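PDB 4XDN: MAU2 chromatid cohesion factor homolog from Saccharomyces cerevisiae, which pairs with SCC2 in the complex that is required for the cohesin complex to associate with chromosomes, and so takes part in sister chromatid cohesion. Local coordinates for residues M313-E319 and R375-Y379; V334-D338 and R595-G599. All blocks are in the same frame, centred on the assembly; numbering follows the deposited sequence.

Interaction 1: M313-E319 and R375-Y379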
loop_
_atom_site.group_PDB
_atom_site.type_symbol
_atom_site.label_atom_id
_atom_site.label_comp_id
_atom_site.label_asym_id
_atom_site.label_seq_id
_atom_site.Cartn_x
_atom_site.Cartn_y
_atom_site.Cartn_z
ATOM N N MET A 313 9.949 -8.661 -0.599
ATOM C CA MET A 313 9.535 -8.280 0.752
ATOM C C MET A 313 8.756 -9.403 1.428
ATOM O O MET A 313 8.714 -9.489 2.657
ATOM C CB MET A 313 8.677 -7.013 0.725
ATOM C CG MET A 313 9.371 -5.799 0.145
ATOM S SD MET A 313 10.533 -5.027 1.280
ATOM C CE MET A 313 11.534 -4.110 0.106
ATOM N N ILE A 314 8.140 -10.255 0.614
ATOM C CA ILE A 314 7.253 -11.304 1.104
ATOM C C ILE A 314 7.886 -12.687 0.956
ATOM O O ILE A 314 7.628 -13.582 1.761
ATOM C CB ILE A 314 5.899 -11.272 0.349
ATOM C CG1 ILE A 314 5.258 -9.881 0.451
ATOM C CG2 ILE A 314 4.945 -12.338 0.874
ATOM C CD1 ILE A 314 4.954 -9.420 1.880
ATOM N N PHE A 315 8.720 -12.851 -0.066
ATOM C CA PHE A 315 9.306 -14.153 -0.381
ATOM C C PHE A 315 10.592 -14.424 0.402
ATOM O O PHE A 315 10.997 -15.576 0.548
ATOM C CB PHE A 315 9.587 -14.258 -1.884
ATOM C CG PHE A 315 8.344 -14.340 -2.739
ATOM C CD1 PHE A 315 7.078 -14.233 -2.180
ATOM C CD2 PHE A 315 8.449 -14.537 -4.106
ATOM C CE1 PHE A 315 5.944 -14.311 -2.970
ATOM C CE2 PHE A 315 7.321 -14.617 -4.900
ATOM C CZ PHE A 315 6.066 -14.505 -4.331
ATOM N N HIS A 316 11.229 -13.367 0.896
ATOM C CA HIS A 316 12.426 -13.512 1.722
ATOM C C HIS A 316 12.049 -13.513 3.204
ATOM O O HIS A 316 11.282 -12.663 3.658
ATOM C CB HIS A 316 13.427 -12.394 1.425
ATOM C CG HIS A 316 13.909 -12.374 0.008
ATOM N ND1 HIS A 316 13.381 -13.187 -0.973
ATOM C CD2 HIS A 316 14.874 -11.640 -0.596
ATOM C CE1 HIS A 316 13.996 -12.954 -2.117
ATOM N NE2 HIS A 316 14.908 -12.018 -1.916
ATOM N N TYR A 317 12.601 -14.465 3.950
ATOM C CA TYR A 317 12.205 -14.688 5.340
ATOM C C TYR A 317 12.417 -13.471 6.244
ATOM O O TYR A 317 11.514 -13.089 6.987
ATOM C CB TYR A 317 12.966 -15.886 5.915
ATOM C CG TYR A 317 12.667 -16.142 7.375
ATOM C CD1 TYR A 317 11.387 -16.485 7.790
ATOM C CD2 TYR A 317 13.664 -16.047 8.336
ATOM C CE1 TYR A 317 11.108 -16.721 9.122
ATOM C CE2 TYR A 317 13.394 -16.283 9.672
ATOM C CZ TYR A 317 12.115 -16.618 10.059
ATOM O OH TYR A 317 11.839 -16.855 11.387
ATOM N N LYS A 318 13.603 -12.871 6.190
ATOM C CA LYS A 318 13.898 -11.708 7.022
ATOM C C LYS A 318 12.992 -10.532 6.674
ATOM O O LYS A 318 12.460 -9.865 7.562
ATOM C CB LYS A 318 15.362 -11.290 6.876
ATOM C CG LYS A 318 16.342 -12.146 7.660
ATOM C CD LYS A 318 17.543 -11.326 8.110
ATOM C CE LYS A 318 18.579 -12.180 8.827
ATOM N NZ LYS A 318 19.267 -13.120 7.898
ATOM N N GLU A 319 12.825 -10.280 5.380
ATOM C CA GLU A 319 11.989 -9.179 4.923
ATOM C C GLU A 319 10.542 -9.391 5.345
ATOM O O GLU A 319 9.844 -8.443 5.700
ATOM C CB GLU A 319 12.064 -9.028 3.400
ATOM C CG GLU A 319 13.352 -8.400 2.877
ATOM C CD GLU A 319 14.511 -9.375 2.828
ATOM O OE1 GLU A 319 14.450 -10.417 3.513
ATOM O OE2 GLU A 319 15.486 -9.098 2.097
ATOM N N ARG A 375 14.102 -1.526 -4.441
ATOM C CA ARG A 375 13.945 -2.216 -3.165
ATOM C C ARG A 375 14.359 -1.305 -2.012
ATOM O O ARG A 375 13.747 -1.323 -0.946
ATOM C CB ARG A 375 14.767 -3.503 -3.141
ATOM C CG ARG A 375 14.261 -4.586 -4.079
ATOM C CD ARG A 375 15.139 -5.821 -4.010
ATOM N NE ARG A 375 15.051 -6.468 -2.705
ATOM C CZ ARG A 375 15.874 -7.423 -2.280
ATOM N NH1 ARG A 375 16.865 -7.848 -3.054
ATOM N NH2 ARG A 375 15.709 -7.949 -1.074
ATOM N N ILE A 376 15.399 -0.509 -2.236
ATOM C CA ILE A 376 15.864 0.445 -1.236
ATOM C C ILE A 376 14.823 1.542 -1.031
ATOM O O ILE A 376 14.629 2.027 0.082
ATOM C CB ILE A 376 17.211 1.069 -1.649
ATOM C CG1 ILE A 376 18.315 0.013 -1.579
ATOM C CG2 ILE A 376 17.579 2.246 -0.747
ATOM C CD1 ILE A 376 19.573 0.392 -2.332
ATOM N N GLN A 377 14.160 1.927 -2.115
ATOM C CA GLN A 377 13.150 2.972 -2.065
ATOM C C GLN A 377 11.967 2.515 -1.212
ATOM O O GLN A 377 11.396 3.298 -0.447
ATOM C CB GLN A 377 12.692 3.333 -3.481
ATOM C CG GLN A 377 12.151 4.746 -3.632
ATOM C CD GLN A 377 13.245 5.807 -3.635
ATOM O OE1 GLN A 377 14.356 5.579 -3.158
ATOM N NE2 GLN A 377 12.926 6.977 -4.181
ATOM N N THR A 378 11.614 1.239 -1.339
ATOM C CA THR A 378 10.557 0.643 -0.531
ATOM C C THR A 378 10.995 0.535 0.926
ATOM O O THR A 378 10.200 0.760 1.839
ATOM C CB THR A 378 10.170 -0.752 -1.061
ATOM O OG1 THR A 378 9.569 -0.618 -2.352
ATOM C CG2 THR A 378 9.185 -1.447 -0.131
ATOM N N TYR A 379 12.259 0.181 1.137
ATOM C CA TYR A 379 12.824 0.129 2.480
ATOM C C TYR A 379 12.725 1.496 3.145
ATOM O O TYR A 379 12.408 1.597 4.328
ATOM C CB TYR A 379 14.288 -0.328 2.445
ATOM C CG TYR A 379 14.501 -1.812 2.235
ATOM C CD1 TYR A 379 13.651 -2.751 2.808
ATOM C CD2 TYR A 379 15.567 -2.277 1.472
ATOM C CE1 TYR A 379 13.852 -4.106 2.622
ATOM C CE2 TYR A 379 15.773 -3.630 1.281
ATOM C CZ TYR A 379 14.912 -4.538 1.859
ATOM O OH TYR A 379 15.111 -5.886 1.672
#
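M313 meets Y379 and T378 through the end of its thioether, a compact example of a methionine bridging two helices over an aromatic face. Its CE lies over one face of the Y379 ring, 3.8 Å from the centroid and displaced toward the rim, where it makes a CH-pi contact with CE1 as the nearest ring carbon. SD sits more obliquely, 4.6 Å from the same centroid, and completes a Met-aromatic contact. The bend at chi2 (-77°) turns the thioether out toward helix 369-398, where CE meets T378 CG2 tip to tip at 3.6 Å.

This chain is largely helical, and here the short helix 312-315 and the first turn of helix 317-331, separated by the N-cap residue H316, pack together against the flank of helix 369-398. Side chains of helix 339-360, among them T355 and L358, also pack on Y379.

Charge pairing lies beside this apolar patch. E319 OE2 reaches the edge of the R375 guanidinium, in its plane, in a salt bridge of 3.4 Å to NH2, with carboxylate and guanidinium tilted 27° apart. The same OE2 stands 3.3 Å from Y379 OH, and E319 CG approaches the edge of that ring. H316 crosses the guanidinium at about a right angle, its CD2 3.8 Å from R375 NH2.

Interaction 2: V334-D338 and R595-G599. With SO4 (sulfate ion), chain F.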
loop_
_atom_site.group_PDB
_atom_site.type_symbol
_atom_site.label_atom_id
_atom_site.label_comp_id
_atom_site.label_asym_id
_atom_site.label_seq_id
_atom_site.Cartn_x
_atom_site.Cartn_y
_atom_site.Cartn_z
ATOM N N VAL A 334 -3.751 2.166 17.928
ATOM C CA VAL A 334 -4.979 2.724 18.489
ATOM C C VAL A 334 -5.105 2.395 19.974
ATOM O O VAL A 334 -5.673 3.169 20.740
ATOM C CB VAL A 334 -6.230 2.209 17.726
ATOM C CG1 VAL A 334 -6.416 0.703 17.922
ATOM C CG2 VAL A 334 -7.473 2.971 18.154
ATOM N N ASN A 335 -4.558 1.254 20.379
ATOM C CA ASN A 335 -4.572 0.864 21.785
ATOM C C ASN A 335 -3.777 1.863 22.631
ATOM O O ASN A 335 -4.223 2.271 23.703
ATOM C CB ASN A 335 -4.016 -0.550 21.954
ATOM C CG ASN A 335 -4.849 -1.596 21.240
ATOM O OD1 ASN A 335 -4.624 -1.902 20.068
ATOM N ND2 ASN A 335 -5.819 -2.156 21.952
ATOM N N CYS A 336 -2.589 2.224 22.145
ATOM C CA CYS A 336 -1.861 3.418 22.595
ATOM C C CYS A 336 -1.258 3.351 24.003
ATOM O O CYS A 336 -0.040 3.322 24.155
ATOM C CB CYS A 336 -2.787 4.638 22.510
ATOM S SG CYS A 336 -2.016 6.194 22.967
ATOM N N TYR A 337 -2.105 3.350 25.028
ATOM C CA TYR A 337 -1.647 3.550 26.406
ATOM C C TYR A 337 -1.419 2.245 27.172
ATOM O O TYR A 337 -0.718 2.226 28.184
ATOM C CB TYR A 337 -2.660 4.411 27.167
ATOM C CG TYR A 337 -4.013 3.754 27.307
ATOM C CD1 TYR A 337 -4.969 3.864 26.304
ATOM C CD2 TYR A 337 -4.333 3.015 28.436
ATOM C CE1 TYR A 337 -6.200 3.260 26.422
ATOM C CE2 TYR A 337 -5.565 2.407 28.562
ATOM C CZ TYR A 337 -6.495 2.534 27.555
ATOM O OH TYR A 337 -7.722 1.931 27.682
ATOM N N ASP A 338 -2.020 1.161 26.689
ATOM C CA ASP A 338 -1.965 -0.127 27.374
ATOM C C ASP A 338 -0.784 -0.973 26.892
ATOM O O ASP A 338 0.115 -0.471 26.217
ATOM C CB ASP A 338 -3.278 -0.881 27.159
ATOM C CG ASP A 338 -3.526 -1.201 25.699
ATOM O OD1 ASP A 338 -2.850 -0.591 24.843
ATOM O OD2 ASP A 338 -4.390 -2.054 25.407
ATOM N N ARG A 595 -8.578 9.670 31.917
ATOM C CA ARG A 595 -7.243 10.018 32.402
ATOM C C ARG A 595 -6.133 9.303 31.635
ATOM O O ARG A 595 -4.966 9.685 31.721
ATOM C CB ARG A 595 -7.120 9.696 33.894
ATOM C CG ARG A 595 -6.934 8.216 34.214
ATOM C CD ARG A 595 -6.864 7.988 35.714
ATOM N NE ARG A 595 -5.978 6.878 36.059
ATOM C CZ ARG A 595 -4.655 6.901 35.909
ATOM N NH1 ARG A 595 -4.055 7.974 35.404
ATOM N NH2 ARG A 595 -3.927 5.847 36.254
ATOM N N GLN A 596 -6.499 8.269 30.884
ATOM C CA GLN A 596 -5.516 7.390 30.255
ATOM C C GLN A 596 -4.765 8.056 29.099
ATOM O O GLN A 596 -3.680 7.609 28.729
ATOM C CB GLN A 596 -6.202 6.116 29.758
ATOM C CG GLN A 596 -6.900 5.308 30.843
ATOM C CD GLN A 596 -5.975 4.324 31.529
ATOM O OE1 GLN A 596 -6.152 3.110 31.417
ATOM N NE2 GLN A 596 -4.987 4.839 32.251
ATOM N N GLN A 597 -5.338 9.117 28.537
ATOM C CA GLN A 597 -4.706 9.845 27.437
ATOM C C GLN A 597 -4.834 11.352 27.626
ATOM O O GLN A 597 -5.786 11.829 28.242
ATOM C CB GLN A 597 -5.323 9.442 26.093
ATOM C CG GLN A 597 -5.035 8.009 25.679
ATOM C CD GLN A 597 -5.767 7.604 24.407
ATOM O OE1 GLN A 597 -6.455 8.413 23.785
ATOM N NE2 GLN A 597 -5.617 6.345 24.017
ATOM N N GLY A 598 -3.871 12.096 27.088
ATOM C CA GLY A 598 -3.918 13.546 27.123
ATOM C C GLY A 598 -4.940 14.085 26.140
ATOM O O GLY A 598 -5.416 13.355 25.273
ATOM N N GLY A 599 -5.283 15.363 26.275
ATOM C CA GLY A 599 -6.241 15.997 25.384
ATOM C C GLY A 599 -7.690 15.647 25.689
ATOM O O GLY A 599 -8.590 16.012 24.934
HETATM S S SO4 F . -8.248 -4.899 21.613
HETATM O O1 SO4 F . -7.719 -5.455 22.854
HETATM O O2 SO4 F . -7.632 -5.581 20.478
HETATM O O3 SO4 F . -9.694 -5.095 21.571
HETATM O O4 SO4 F . -7.956 -3.471 21.545
HETATM O O HOH W 1 -6.919 5.081 22.004
#
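V334 O and Q597 NE2 are joined through one water, which donates to the carbonyl at 2.6 Å and accepts from the amide at 2.7 Å. The bridge illustrates how interhelical loops can pack in a helical solenoid-like array: the loop between helices 317-331 and 339-360 meets the one between 580-593 and 601-618, with L396 and L397 of helix 369-398 and L562 of helix 562-575 packed around them.

The CB of N335 points away from 595-599, and its OD1 accepts from K559 NZ. A sulfate, probably from the crystallisation liquor, is held by K559 NZ and K560 N; N335 ND2 also lies against it, at a doubtfully short distance.

Y337 carries most of the direct contact. Q596 CB sits over the centre of one ring face, a CH-pi contact 3.9 Å from the centroid, while D338 CB lies over the opposite face, nearer the rim. The Q597 amide comes instead to the ring edge, its NE2 3.4 Å from CD1 and its plane steeply inclined to the ring, at 72°. With chi2 near 180° the Q597 chain runs out extended, which brings NE2 past the tyrosine to C336 CB, 3.6 Å away.

How the interactions relate
Followed from the N terminus, the chain opens interaction 1 at 313-319, then runs along helix 317-331 to the loop at 334-338, where interaction 2 begins. It returns through helix 339-360 and closes the first loop at 375-379, with 55 residues between the two segments. Interaction 2 closes much later, at 595-599, after 256 intervening residues. The segments therefore alternate and the two closures cross, without nesting. Interaction 1 ties helices 312-315 and 317-331 to helix 369-398, whereas interaction 2 ties the 317-331/339-360 loop to the 580-593/601-618 loop, near the C terminus. Their centres lie 32 Å apart, their nearest atoms about 21 Å, and helix 369-398 reaches both.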